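Long-range contacts in surface protein VspA (Borrelia turicatae, PDB 1YJG), which probably helps the spirochaete evade host immunity as one of a set of antigenically distinct surface lipoproteins, expressed one at a time: residues 15-20 against 62-67; 67-72 against 81-86; 43-48 against 107-112; 49-54 against 114-119; 76-81 against 140-145. All coordinates share one frame; numbering follows the deposited sequence.

Interaction 1: residues 15-20 against 62-67; sequences KDVHTL and DTKLAS
Lys64 reaches across to Asp16 with its ammonium group, NZ donating to Asp16 OD1 over 3.0 Å in a salt bridge that uses the syn lone pair of that oxygen. The other carboxylate oxygen is engaged too. A water donates to Asp16 OD2 at 2.8 Å and closes a small ring by accepting a weak bond from Lys64 NZ, while Thr19 OG1 of the second subunit is also bonded to Asp16 OD2. With partners at both oxygens the carboxylate has little liberty to rotate, and it serves the subunit interface as well as the helix pair. The lysine chain runs extended through CD and turns only at its last torsion (chi4 -76°), a bend that carries NZ round to Asp16.

Beneath this polar layer the same chain behaves as a hydrocarbon. Leu20 CD1 comes to 3.8 Å from Lys64 CE, the two side chains meeting nearly at a right angle. Val17 and Lys64 slide past one another in opposite directions, bringing Val17 CG2 to 3.8 Å from Lys64 CB. The other valine branch looks deeper, CG1 lying 4.2 Å from Leu65 CD2. Both residues then lead into the interior, Leu65 packing on Val85 of helix 76-98 and Val17 on Ile139 of helix 129-155. The axes of 15-20 and 62-67 approach to 10.2 Å, with directions 159° from each other. An apolar inner seam beneath a charged pair, between neighbouring helices of opposite direction, is characteristic of an antiparallel helical bundle.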
# COMPACT_ATOMS: atom_id res chain seq x y z
N LYS A 15 -1.59 4.09 11.01
CA LYS A 15 -0.43 4.27 10.13
C LYS A 15 -0.60 3.33 8.94
O LYS A 15 -0.39 3.71 7.79
CB LYS A 15 0.88 3.96 10.88
CG LYS A 15 2.18 4.18 10.07
CD LYS A 15 2.23 5.54 9.35
CE LYS A 15 3.53 5.69 8.55
NZ LYS A 15 3.68 7.03 7.96
N ASP A 16 -1.00 2.10 9.24
CA ASP A 16 -1.23 1.07 8.24
C ASP A 16 -2.23 1.57 7.19
O ASP A 16 -1.96 1.53 5.99
CB ASP A 16 -1.75 -0.17 8.95
CG ASP A 16 -1.95 -1.33 8.02
OD1 ASP A 16 -3.03 -1.96 8.13
OD2 ASP A 16 -1.08 -1.72 7.20
N VAL A 17 -3.39 2.05 7.63
CA VAL A 17 -4.42 2.55 6.73
C VAL A 17 -3.93 3.78 5.94
O VAL A 17 -4.21 3.93 4.75
CB VAL A 17 -5.73 2.86 7.50
CG1 VAL A 17 -6.69 3.67 6.65
CG2 VAL A 17 -6.38 1.58 7.97
N HIS A 18 -3.17 4.65 6.60
CA HIS A 18 -2.64 5.86 6.00
C HIS A 18 -1.74 5.51 4.83
O HIS A 18 -1.86 6.08 3.73
CB HIS A 18 -1.88 6.64 7.06
CG HIS A 18 -1.35 7.96 6.60
ND1 HIS A 18 -0.06 8.13 6.13
CD2 HIS A 18 -1.91 9.19 6.59
CE1 HIS A 18 0.14 9.40 5.83
NE2 HIS A 18 -0.97 10.07 6.11
N THR A 19 -0.85 4.54 5.05
CA THR A 19 0.07 4.10 4.01
C THR A 19 -0.71 3.53 2.81
O THR A 19 -0.43 3.91 1.67
CB THR A 19 1.03 3.06 4.56
OG1 THR A 19 2.01 3.72 5.39
CG2 THR A 19 1.84 2.42 3.43
N LEU A 20 -1.67 2.65 3.07
CA LEU A 20 -2.47 2.07 1.99
C LEU A 20 -3.15 3.15 1.13
O LEU A 20 -3.21 3.02 -0.09
CB LEU A 20 -3.53 1.13 2.55
CG LEU A 20 -3.04 -0.19 3.15
CD1 LEU A 20 -4.23 -1.01 3.61
CD2 LEU A 20 -2.23 -0.99 2.13
N ASP A 62 -11.17 -0.08 4.08
CA ASP A 62 -12.52 -0.04 4.64
C ASP A 62 -12.72 -1.12 5.73
O ASP A 62 -13.30 -0.85 6.78
CB ASP A 62 -13.56 -0.24 3.54
CG ASP A 62 -14.95 0.22 3.95
OD1 ASP A 62 -15.22 1.44 3.92
OD2 ASP A 62 -15.84 -0.58 4.32
N THR A 63 -12.21 -2.32 5.47
CA THR A 63 -12.31 -3.43 6.40
C THR A 63 -11.53 -3.13 7.68
O THR A 63 -11.99 -3.43 8.77
CB THR A 63 -11.77 -4.72 5.75
OG1 THR A 63 -12.59 -5.08 4.63
CG2 THR A 63 -11.87 -5.92 6.70
N LYS A 64 -10.35 -2.52 7.53
CA LYS A 64 -9.51 -2.17 8.68
C LYS A 64 -10.14 -1.08 9.54
O LYS A 64 -9.97 -1.07 10.74
CB LYS A 64 -8.11 -1.74 8.21
CG LYS A 64 -7.27 -2.90 7.63
CD LYS A 64 -6.13 -2.41 6.77
CE LYS A 64 -5.40 -3.58 6.09
NZ LYS A 64 -4.52 -4.31 7.01
N LEU A 65 -10.85 -0.17 8.91
CA LEU A 65 -11.52 0.92 9.60
C LEU A 65 -12.75 0.36 10.29
O LEU A 65 -13.09 0.81 11.38
CB LEU A 65 -11.91 2.04 8.61
CG LEU A 65 -10.72 2.80 8.03
CD1 LEU A 65 -11.12 3.66 6.82
CD2 LEU A 65 -10.06 3.64 9.09
N ALA A 66 -13.40 -0.63 9.67
CA ALA A 66 -14.58 -1.26 10.25
C ALA A 66 -14.18 -1.91 11.58
O ALA A 66 -14.90 -1.84 12.57
CB ALA A 66 -15.17 -2.29 9.29
N SER A 67 -12.99 -2.51 11.59
CA SER A 67 -12.45 -3.15 12.78
C SER A 67 -12.07 -2.10 13.83
O SER A 67 -12.36 -2.25 15.01
CB SER A 67 -11.21 -3.97 12.42
OG SER A 67 -10.57 -4.50 13.57
O HOH W 1 -1.48 -4.10 5.74

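Interaction 2: residues 67-72 against 81-86; sequences SLEKKV and KITTVK
Glu69 and Ile82 form the centre of this contact, their CA atoms 6.5 Å apart and their side chains sliding past each other in opposite directions. The touching is done by aliphatic carbon: Glu69 CG rests 3.6 Å from Ile82 CG2. That methyl faces the glutamate because it stands anti to the backbone N of Ile82, while the longer branch, on the other side, carries CD1 toward Leu68. There CD1 lies 4.2 Å from Leu68 CB and 3.9 Å from Leu68 O, so the isoleucine straddles two consecutive residues of the opposing backbone.

Helices 48-69 and 76-98 follow each other in the chain, joined by a short turn, and 67-72 with 81-86 closes the resulting helical hairpin near its bend. On the inner side of the hairpin, Leu68 and Ile82 both pack on Phe10 of helix 2-28, which ties the pair to the rest of the bundle.

Toward the outside, the extended chain of Glu69 (chi2 -179°) projects its carboxylate over the neighbouring helix, crossing the side chains of Thr83 and Lys86 at about a right angle. Glu69 OE1 lies 3.5 Å from Thr83 OG1, but no hydrogen bond is formed there, and the threonine hydroxyl is bonded to Lys79 O in its own helix. The lysine offers its methylene chain, with CD 3.7 Å from Glu69 OE1. Its nitrogen is turned to another carboxylate: Lys86 NZ makes a salt bridge with Asp62, two turns earlier in helix 48-69, and remains 5.6 Å from Glu69 OE1, where at most a weak long-range attraction is likely.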
# COMPACT_ATOMS: atom_id res chain seq x y z
N SER A 67 -12.99 -2.51 11.59
CA SER A 67 -12.45 -3.15 12.78
C SER A 67 -12.07 -2.10 13.83
O SER A 67 -12.36 -2.25 15.01
CB SER A 67 -11.21 -3.97 12.42
OG SER A 67 -10.57 -4.50 13.57
N LEU A 68 -11.42 -1.02 13.39
CA LEU A 68 -11.00 0.05 14.29
C LEU A 68 -12.16 0.73 15.02
O LEU A 68 -12.04 1.09 16.19
CB LEU A 68 -10.20 1.11 13.54
CG LEU A 68 -8.68 1.05 13.70
CD1 LEU A 68 -8.08 2.34 13.14
CD2 LEU A 68 -8.26 0.83 15.16
N GLU A 69 -13.27 0.90 14.30
CA GLU A 69 -14.49 1.52 14.84
C GLU A 69 -15.05 0.75 16.04
O GLU A 69 -15.70 1.34 16.90
CB GLU A 69 -15.59 1.52 13.78
CG GLU A 69 -15.57 2.67 12.81
CD GLU A 69 -16.72 2.60 11.82
OE1 GLU A 69 -16.91 3.57 11.05
OE2 GLU A 69 -17.42 1.56 11.81
N LYS A 70 -14.83 -0.56 16.07
CA LYS A 70 -15.32 -1.43 17.15
C LYS A 70 -14.33 -1.61 18.30
O LYS A 70 -14.58 -2.41 19.20
CB LYS A 70 -15.67 -2.80 16.57
CG LYS A 70 -16.66 -2.77 15.39
CD LYS A 70 -16.39 -3.88 14.37
CE LYS A 70 -17.44 -4.97 14.41
NZ LYS A 70 -17.60 -5.55 15.79
N LYS A 71 -13.23 -0.86 18.30
CA LYS A 71 -12.24 -0.99 19.37
C LYS A 71 -12.77 -0.39 20.68
O LYS A 71 -13.29 0.73 20.70
CB LYS A 71 -10.89 -0.38 18.97
CG LYS A 71 -9.70 -1.21 19.44
CD LYS A 71 -8.36 -0.59 19.06
CE LYS A 71 -7.28 -0.95 20.10
NZ LYS A 71 -5.89 -0.71 19.62
N VAL A 72 -12.64 -1.17 21.76
CA VAL A 72 -13.10 -0.76 23.09
C VAL A 72 -12.12 0.20 23.77
O VAL A 72 -10.90 0.09 23.59
CB VAL A 72 -13.32 -1.98 24.05
CG1 VAL A 72 -14.24 -3.03 23.40
CG2 VAL A 72 -12.00 -2.62 24.48
N LYS A 81 -13.56 10.50 14.20
CA LYS A 81 -12.58 10.79 13.18
C LYS A 81 -12.39 9.55 12.31
O LYS A 81 -12.16 9.67 11.10
CB LYS A 81 -11.26 11.24 13.80
CG LYS A 81 -11.28 12.66 14.29
CD LYS A 81 -10.00 12.99 15.06
CE LYS A 81 -9.82 14.50 15.21
NZ LYS A 81 -10.74 15.04 16.26
N ILE A 82 -12.51 8.37 12.92
CA ILE A 82 -12.38 7.10 12.21
C ILE A 82 -13.56 6.96 11.28
O ILE A 82 -13.41 6.46 10.18
CB ILE A 82 -12.40 5.88 13.17
CG1 ILE A 82 -11.14 5.80 14.00
CG2 ILE A 82 -12.58 4.54 12.37
CD1 ILE A 82 -11.26 4.77 15.19
N THR A 83 -14.74 7.36 11.74
CA THR A 83 -15.97 7.27 10.95
C THR A 83 -15.88 8.16 9.72
O THR A 83 -16.33 7.76 8.65
CB THR A 83 -17.21 7.62 11.81
OG1 THR A 83 -17.41 6.61 12.79
CG2 THR A 83 -18.51 7.56 10.98
N THR A 84 -15.29 9.34 9.88
CA THR A 84 -15.11 10.26 8.77
C THR A 84 -14.22 9.57 7.72
O THR A 84 -14.48 9.69 6.51
CB THR A 84 -14.50 11.57 9.24
OG1 THR A 84 -15.43 12.23 10.10
CG2 THR A 84 -14.28 12.56 8.08
N VAL A 85 -13.21 8.83 8.18
CA VAL A 85 -12.33 8.12 7.24
C VAL A 85 -13.11 7.00 6.56
O VAL A 85 -13.05 6.88 5.34
CB VAL A 85 -11.06 7.49 7.87
CG1 VAL A 85 -10.08 7.09 6.76
CG2 VAL A 85 -10.38 8.43 8.87
N LYS A 86 -13.84 6.21 7.34
CA LYS A 86 -14.61 5.10 6.79
C LYS A 86 -15.76 5.53 5.87
O LYS A 86 -16.15 4.78 5.00
CB LYS A 86 -15.12 4.14 7.87
CG LYS A 86 -15.79 2.91 7.25
CD LYS A 86 -15.77 1.69 8.12
CE LYS A 86 -16.90 0.73 7.76
NZ LYS A 86 -17.19 0.67 6.29

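Interaction 3: residues 43-48 against 107-112; sequences DADKNA and DVKDAD
Asp45 extends its side chain along the loop 107-109 to the start of helix 110-117. Its CB sits close against Asp107 OD2, at 3.1 Å, and its CG passes beside the chain of Lys109, which lies alongside and points the same way. From there the two oxygens part company. Asp45 OD1 accepts the first N-H of helix 110-117, from Asp110 N at 3.2 Å, a fairly straight bond (160°) on the anti side, tilted 25° out of the carboxylate plane. Asp45 OD2 takes the salt bridge from Lys109 NZ, at 2.7 Å on the syn side and 31° out of that plane, and a water that also donates to Asp107 OD1, which probably eases the approach of two carboxylates. The lysine and the helix start would probably favour the charged form of Asp45.

The exchange is reciprocal. Asp110 OD1 receives Asp45 N from above its carboxylate plane and, on its anti lone pair, Asn47 ND2 at 2.8 Å. The same amide group spans to Val108 O, which Asn47 N reaches as well, at 3.1 Å. Ala48 CB meets Val108 CG2 in the one apolar touch.

Asn47 OD1 accepts from Gly32 N, and Lys46 NZ turns to Asp106 of the second subunit. The contact thus bonds the loop between strand 39-42 and helix 48-69 to the loop leading into helix 110-117 and to its first residue, beside the dimer partner.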
# COMPACT_ATOMS: atom_id res chain seq x y z
N ASP A 43 2.81 3.28 -22.23
CA ASP A 43 2.03 2.30 -22.99
C ASP A 43 0.58 2.58 -22.57
O ASP A 43 0.04 1.93 -21.68
CB ASP A 43 2.47 0.88 -22.67
CG ASP A 43 1.84 -0.15 -23.59
OD1 ASP A 43 1.34 -1.18 -23.09
OD2 ASP A 43 1.79 -0.03 -24.83
N ALA A 44 -0.00 3.59 -23.20
CA ALA A 44 -1.36 4.07 -22.92
C ALA A 44 -2.57 3.12 -22.89
O ALA A 44 -2.62 2.09 -23.56
CB ALA A 44 -1.67 5.24 -23.86
N ASP A 45 -3.55 3.56 -22.10
CA ASP A 45 -4.84 2.90 -21.88
C ASP A 45 -4.83 1.48 -21.30
O ASP A 45 -3.84 1.06 -20.70
CB ASP A 45 -5.66 3.02 -23.16
CG ASP A 45 -5.58 4.41 -23.78
OD1 ASP A 45 -5.42 5.40 -23.04
OD2 ASP A 45 -5.67 4.61 -25.00
N LYS A 46 -5.95 0.78 -21.42
CA LYS A 46 -6.10 -0.58 -20.90
C LYS A 46 -5.81 -0.61 -19.39
O LYS A 46 -5.17 -1.54 -18.88
CB LYS A 46 -5.19 -1.57 -21.65
CG LYS A 46 -5.18 -1.42 -23.18
CD LYS A 46 -3.75 -1.31 -23.70
CE LYS A 46 -3.69 -1.19 -25.22
NZ LYS A 46 -3.19 -2.45 -25.87
N ASN A 47 -6.33 0.38 -18.67
CA ASN A 47 -6.11 0.52 -17.22
C ASN A 47 -7.09 -0.16 -16.27
O ASN A 47 -6.88 -0.12 -15.07
CB ASN A 47 -6.05 2.01 -16.87
CG ASN A 47 -4.90 2.72 -17.53
OD1 ASN A 47 -3.75 2.49 -17.17
ND2 ASN A 47 -5.20 3.57 -18.49
N ALA A 48 -8.15 -0.78 -16.79
CA ALA A 48 -9.14 -1.43 -15.91
C ALA A 48 -8.60 -2.22 -14.71
O ALA A 48 -9.01 -1.98 -13.58
CB ALA A 48 -10.08 -2.31 -16.72
N ASP A 107 -11.05 -1.25 -22.36
CA ASP A 107 -10.07 -0.22 -22.68
C ASP A 107 -10.31 1.08 -21.92
O ASP A 107 -10.83 2.04 -22.48
CB ASP A 107 -10.08 0.03 -24.20
CG ASP A 107 -8.88 0.84 -24.67
OD1 ASP A 107 -8.94 1.39 -25.79
OD2 ASP A 107 -7.85 0.99 -23.99
N VAL A 108 -9.91 1.10 -20.65
CA VAL A 108 -10.08 2.28 -19.81
C VAL A 108 -8.93 3.22 -20.14
O VAL A 108 -7.78 2.93 -19.80
CB VAL A 108 -10.08 1.95 -18.31
CG1 VAL A 108 -10.18 3.22 -17.48
CG2 VAL A 108 -11.20 0.98 -17.98
N LYS A 109 -9.25 4.32 -20.81
CA LYS A 109 -8.25 5.32 -21.20
C LYS A 109 -7.64 6.02 -19.98
O LYS A 109 -8.27 6.12 -18.93
CB LYS A 109 -8.85 6.34 -22.18
CG LYS A 109 -8.99 5.79 -23.62
CD LYS A 109 -9.18 6.88 -24.68
CE LYS A 109 -7.88 7.62 -25.03
NZ LYS A 109 -6.96 6.81 -25.91
N ASP A 110 -6.41 6.49 -20.17
CA ASP A 110 -5.63 7.17 -19.14
C ASP A 110 -6.37 8.27 -18.38
O ASP A 110 -6.34 8.31 -17.15
CB ASP A 110 -4.33 7.75 -19.75
CG ASP A 110 -3.30 6.68 -20.08
OD1 ASP A 110 -3.51 5.50 -19.73
OD2 ASP A 110 -2.24 6.93 -20.71
N ALA A 111 -7.03 9.16 -19.11
CA ALA A 111 -7.78 10.26 -18.51
C ALA A 111 -8.88 9.76 -17.60
O ALA A 111 -9.08 10.30 -16.52
CB ALA A 111 -8.35 11.17 -19.59
N ASP A 112 -9.59 8.71 -18.02
CA ASP A 112 -10.66 8.15 -17.22
C ASP A 112 -10.13 7.41 -15.98
O ASP A 112 -10.79 7.38 -14.94
CB ASP A 112 -11.58 7.27 -18.06
CG ASP A 112 -12.25 8.06 -19.18
OD1 ASP A 112 -13.05 8.96 -18.85
OD2 ASP A 112 -12.02 7.88 -20.40
O HOH W 2 -6.70 2.64 -26.35
O HOH W 3 -8.89 -1.93 -19.60

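Interaction 4: residues 49-54 against 114-119; sequences KLISGA and KTAIDI
Ile51 on helix 48-69 lies opposite Ile117 of segment 114-119, their CA atoms 7.2 Å apart, the nearest CA pair between the two segments. The side chains fill the gap with methyl groups. Ile117 puts CG1 between its backbone N and carbonyl carbon (chi1 74°), the crowded position, and this sends the branch forward to end in CD1, 3.8 Å from Ile51 CD1. The two isoleucines cross obliquely. The second branch of Ile117 works separately: CG2 meets Ala54 CB at 3.7 Å, one helical turn further along the first helix. Ile117 therefore spreads over two rungs of the opposing surface, and Leu50 borders it more loosely, its CG at 4.4 Å from Ile117 CD1.

Ile51 is likewise shared. While its CD1 serves Ile117, its CG2 turns to Ala116 CB, at 4.1 Å. Further apolar groups join the pair: Leu50 and Ala54 both pack on Leu27 of helix 2-28, and Ile117 on Ile24 of that helix and on Ile31 beyond it. The subunit interface adds its own neighbours, Ile35 of the second subunit on Ile51 and Gly53 of the second subunit on Leu50.

Every residue that touches here is buried, and no hydrogen bond crosses between 49-54 and 114-119. Cohesion is probably dominated by the hydrophobic effect and close dispersion contacts; between these two segments the fit of branched side chains, not directional bonds, sets the approach.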
# COMPACT_ATOMS: atom_id res chain seq x y z
N LYS A 49 -7.70 -3.17 -14.96
CA LYS A 49 -7.13 -4.01 -13.88
C LYS A 49 -6.35 -3.26 -12.82
O LYS A 49 -6.25 -3.73 -11.68
CB LYS A 49 -6.29 -5.16 -14.46
CG LYS A 49 -7.04 -6.50 -14.52
CD LYS A 49 -8.30 -6.39 -15.36
CE LYS A 49 -8.94 -7.73 -15.66
NZ LYS A 49 -9.42 -7.77 -17.08
N LEU A 50 -5.77 -2.13 -13.19
CA LEU A 50 -5.01 -1.30 -12.26
C LEU A 50 -6.04 -0.63 -11.33
O LEU A 50 -5.83 -0.54 -10.12
CB LEU A 50 -4.16 -0.26 -12.99
CG LEU A 50 -3.47 0.81 -12.15
CD1 LEU A 50 -2.49 0.17 -11.14
CD2 LEU A 50 -2.76 1.83 -13.03
N ILE A 51 -7.17 -0.20 -11.89
CA ILE A 51 -8.22 0.42 -11.08
C ILE A 51 -8.79 -0.66 -10.15
O ILE A 51 -9.16 -0.37 -9.02
CB ILE A 51 -9.35 1.06 -11.91
CG1 ILE A 51 -8.81 1.90 -13.07
CG2 ILE A 51 -10.25 1.93 -11.01
CD1 ILE A 51 -7.71 2.88 -12.71
N SER A 52 -8.86 -1.91 -10.63
CA SER A 52 -9.38 -3.00 -9.80
C SER A 52 -8.46 -3.15 -8.58
O SER A 52 -8.94 -3.36 -7.48
CB SER A 52 -9.47 -4.32 -10.58
OG SER A 52 -10.41 -4.24 -11.66
N GLY A 53 -7.15 -3.01 -8.80
CA GLY A 53 -6.15 -3.12 -7.75
C GLY A 53 -6.36 -2.05 -6.68
O GLY A 53 -6.33 -2.34 -5.49
N ALA A 54 -6.57 -0.82 -7.13
CA ALA A 54 -6.82 0.32 -6.26
C ALA A 54 -8.09 0.06 -5.47
O ALA A 54 -8.15 0.29 -4.27
CB ALA A 54 -6.98 1.59 -7.07
N LYS A 114 -7.58 8.35 -14.39
CA LYS A 114 -7.22 9.45 -13.51
C LYS A 114 -8.43 10.00 -12.75
O LYS A 114 -8.29 10.42 -11.59
CB LYS A 114 -6.50 10.54 -14.29
CG LYS A 114 -5.09 10.14 -14.67
CD LYS A 114 -4.49 11.08 -15.70
CE LYS A 114 -2.98 10.84 -15.83
NZ LYS A 114 -2.53 10.79 -17.24
N THR A 115 -9.61 9.99 -13.37
CA THR A 115 -10.82 10.48 -12.69
C THR A 115 -11.20 9.54 -11.54
O THR A 115 -12.05 9.87 -10.73
CB THR A 115 -12.03 10.63 -13.63
OG1 THR A 115 -12.48 9.33 -14.06
CG2 THR A 115 -11.67 11.40 -14.91
N ALA A 116 -10.58 8.37 -11.50
CA ALA A 116 -10.86 7.41 -10.45
C ALA A 116 -9.83 7.39 -9.33
O ALA A 116 -10.21 7.51 -8.16
CB ALA A 116 -11.03 6.00 -11.03
N ILE A 117 -8.54 7.30 -9.67
CA ILE A 117 -7.45 7.21 -8.66
C ILE A 117 -6.28 8.20 -8.68
O ILE A 117 -5.27 7.95 -7.99
CB ILE A 117 -6.84 5.78 -8.74
CG1 ILE A 117 -5.97 5.61 -10.00
CG2 ILE A 117 -7.94 4.72 -8.75
CD1 ILE A 117 -5.27 4.25 -10.11
N ASP A 118 -6.37 9.29 -9.44
CA ASP A 118 -5.30 10.28 -9.52
C ASP A 118 -5.76 11.61 -8.91
O ASP A 118 -6.44 12.39 -9.55
CB ASP A 118 -4.84 10.46 -10.98
CG ASP A 118 -3.46 11.12 -11.09
OD1 ASP A 118 -2.72 10.84 -12.04
OD2 ASP A 118 -3.02 11.94 -10.26
N ILE A 119 -5.37 11.86 -7.66
CA ILE A 119 -5.76 13.08 -6.96
C ILE A 119 -5.01 14.32 -7.41
O ILE A 119 -5.50 15.43 -7.25
CB ILE A 119 -5.58 12.91 -5.41
CG1 ILE A 119 -4.10 12.86 -5.01
CG2 ILE A 119 -6.32 11.68 -4.87
CD1 ILE A 119 -3.87 13.13 -3.52

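Interaction 5: residues 76-81 against 140-145; sequences DDLKGK and DALLTS
Leu78 lays its CD2 methyl over helix 129-155, 3.9 Å from Leu142 CD1 and as near to Ser145 CB, so that one branch bridges successive turns of the opposing helix. The two leucines cross nearly at a right angle. Leu142 reaches out because its CG stands anti to the backbone N (chi1 -179°), and the same CD1 continues to Lys81 CB at 4.0 Å, slotting between two residues one turn apart.

Lys81 completes the outer edge with its methylenes. Its CE comes to 3.3 Å from Ser145 OG without the ammonium bonding there; instead Lys81 NZ bends back to its own helix and forms a salt bridge with Asp77 OD2 at 2.6 Å. The serine hydroxyl is similarly provided for, donating to Ala141 O at 3.2 Å, on the face of that carbonyl opposite to the one reached by Ser145 N. Polar ends are thus satisfied within each helix, and mainly carbon crosses the seam.

The axes of 76-81 and 140-145 approach to 10.2 Å, their directions 151° apart, one antiparallel pair of the bundle. Leu142 also packs on Ile82 and Val85 of helix 76-98, and helix 2-28 closes the inner side, with Phe10 against Leu78 and Val14 against Leu142.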
# COMPACT_ATOMS: atom_id res chain seq x y z
N ASP A 76 -14.79 8.97 22.11
CA ASP A 76 -15.82 9.29 21.14
C ASP A 76 -15.27 10.18 20.02
O ASP A 76 -15.65 10.04 18.87
CB ASP A 76 -17.01 9.97 21.81
CG ASP A 76 -17.85 9.02 22.63
OD1 ASP A 76 -17.58 7.79 22.58
OD2 ASP A 76 -18.81 9.40 23.36
N ASP A 77 -14.38 11.10 20.37
CA ASP A 77 -13.78 12.00 19.39
C ASP A 77 -12.95 11.21 18.36
O ASP A 77 -13.05 11.44 17.16
CB ASP A 77 -12.90 13.04 20.09
CG ASP A 77 -12.29 14.02 19.12
OD1 ASP A 77 -12.91 15.08 18.89
OD2 ASP A 77 -11.21 13.79 18.53
N LEU A 78 -12.14 10.27 18.85
CA LEU A 78 -11.31 9.44 17.98
C LEU A 78 -12.22 8.54 17.14
O LEU A 78 -11.99 8.36 15.95
CB LEU A 78 -10.33 8.58 18.79
CG LEU A 78 -8.89 9.06 18.96
CD1 LEU A 78 -8.08 7.97 19.63
CD2 LEU A 78 -8.27 9.46 17.61
N LYS A 79 -13.25 7.98 17.77
CA LYS A 79 -14.18 7.10 17.08
C LYS A 79 -14.84 7.84 15.91
O LYS A 79 -15.05 7.25 14.87
CB LYS A 79 -15.26 6.57 18.03
CG LYS A 79 -16.03 5.37 17.46
CD LYS A 79 -16.99 4.76 18.50
CE LYS A 79 -16.37 3.62 19.28
NZ LYS A 79 -17.18 3.20 20.47
N GLY A 80 -15.13 9.14 16.09
CA GLY A 80 -15.75 9.96 15.06
C GLY A 80 -14.84 10.27 13.89
O GLY A 80 -15.27 10.35 12.73
N LYS A 81 -13.56 10.50 14.20
CA LYS A 81 -12.58 10.79 13.18
C LYS A 81 -12.39 9.55 12.31
O LYS A 81 -12.16 9.67 11.10
CB LYS A 81 -11.26 11.24 13.80
CG LYS A 81 -11.28 12.66 14.29
CD LYS A 81 -10.00 12.99 15.06
CE LYS A 81 -9.82 14.50 15.21
NZ LYS A 81 -10.74 15.04 16.26
N ASP A 140 -5.31 11.77 7.11
CA ASP A 140 -4.22 12.63 7.58
C ASP A 140 -4.61 13.10 8.96
O ASP A 140 -3.78 13.14 9.86
CB ASP A 140 -4.03 13.90 6.72
CG ASP A 140 -3.28 13.65 5.42
OD1 ASP A 140 -2.62 12.60 5.26
OD2 ASP A 140 -3.30 14.47 4.48
N ALA A 141 -5.88 13.47 9.13
CA ALA A 141 -6.37 13.96 10.42
C ALA A 141 -6.34 12.87 11.48
O ALA A 141 -5.94 13.12 12.62
CB ALA A 141 -7.80 14.54 10.28
N LEU A 142 -6.76 11.66 11.11
CA LEU A 142 -6.76 10.57 12.08
C LEU A 142 -5.34 10.19 12.48
O LEU A 142 -5.12 9.82 13.64
CB LEU A 142 -7.52 9.35 11.55
CG LEU A 142 -7.61 8.14 12.49
CD1 LEU A 142 -8.28 8.51 13.80
CD2 LEU A 142 -8.36 7.02 11.82
N LEU A 143 -4.39 10.25 11.54
CA LEU A 143 -3.00 9.90 11.84
C LEU A 143 -2.41 10.93 12.80
O LEU A 143 -1.73 10.57 13.76
CB LEU A 143 -2.12 9.78 10.57
CG LEU A 143 -0.65 9.37 10.79
CD1 LEU A 143 -0.52 8.05 11.64
CD2 LEU A 143 0.11 9.21 9.49
N THR A 144 -2.71 12.20 12.55
CA THR A 144 -2.22 13.27 13.41
C THR A 144 -2.72 13.06 14.83
O THR A 144 -1.94 13.15 15.77
CB THR A 144 -2.65 14.63 12.87
OG1 THR A 144 -1.99 14.86 11.63
CG2 THR A 144 -2.17 15.77 13.76
N SER A 145 -4.00 12.75 14.99
CA SER A 145 -4.59 12.52 16.31
C SER A 145 -4.04 11.27 16.97
O SER A 145 -3.84 11.25 18.17
CB SER A 145 -6.12 12.38 16.23
OG SER A 145 -6.68 13.57 15.73

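The five contacts are spread along one elongated helical bundle, the core fragment of the lipoprotein. Interactions 2 and 5 lie toward one end, with 1 nearer the middle and touching both: the centres of 1 and 2 lie about 9 Å apart, as do those of 2 and 5. A salt bridge joins 1 to 2, leucine packing joins 2 to 5, and His18 NE2 to Asp140 OD1, a probable hydrogen bond, brings 1 to 5. Interactions 3 and 4 follow directly in sequence at 48/49, and with a one-residue gap at 113; they lie across the chain's centre from 2 and 5. Helix 48-69 spans the divide, serving 1, 2 and 4. Interactions 1, 3 and 4 also touch the second subunit.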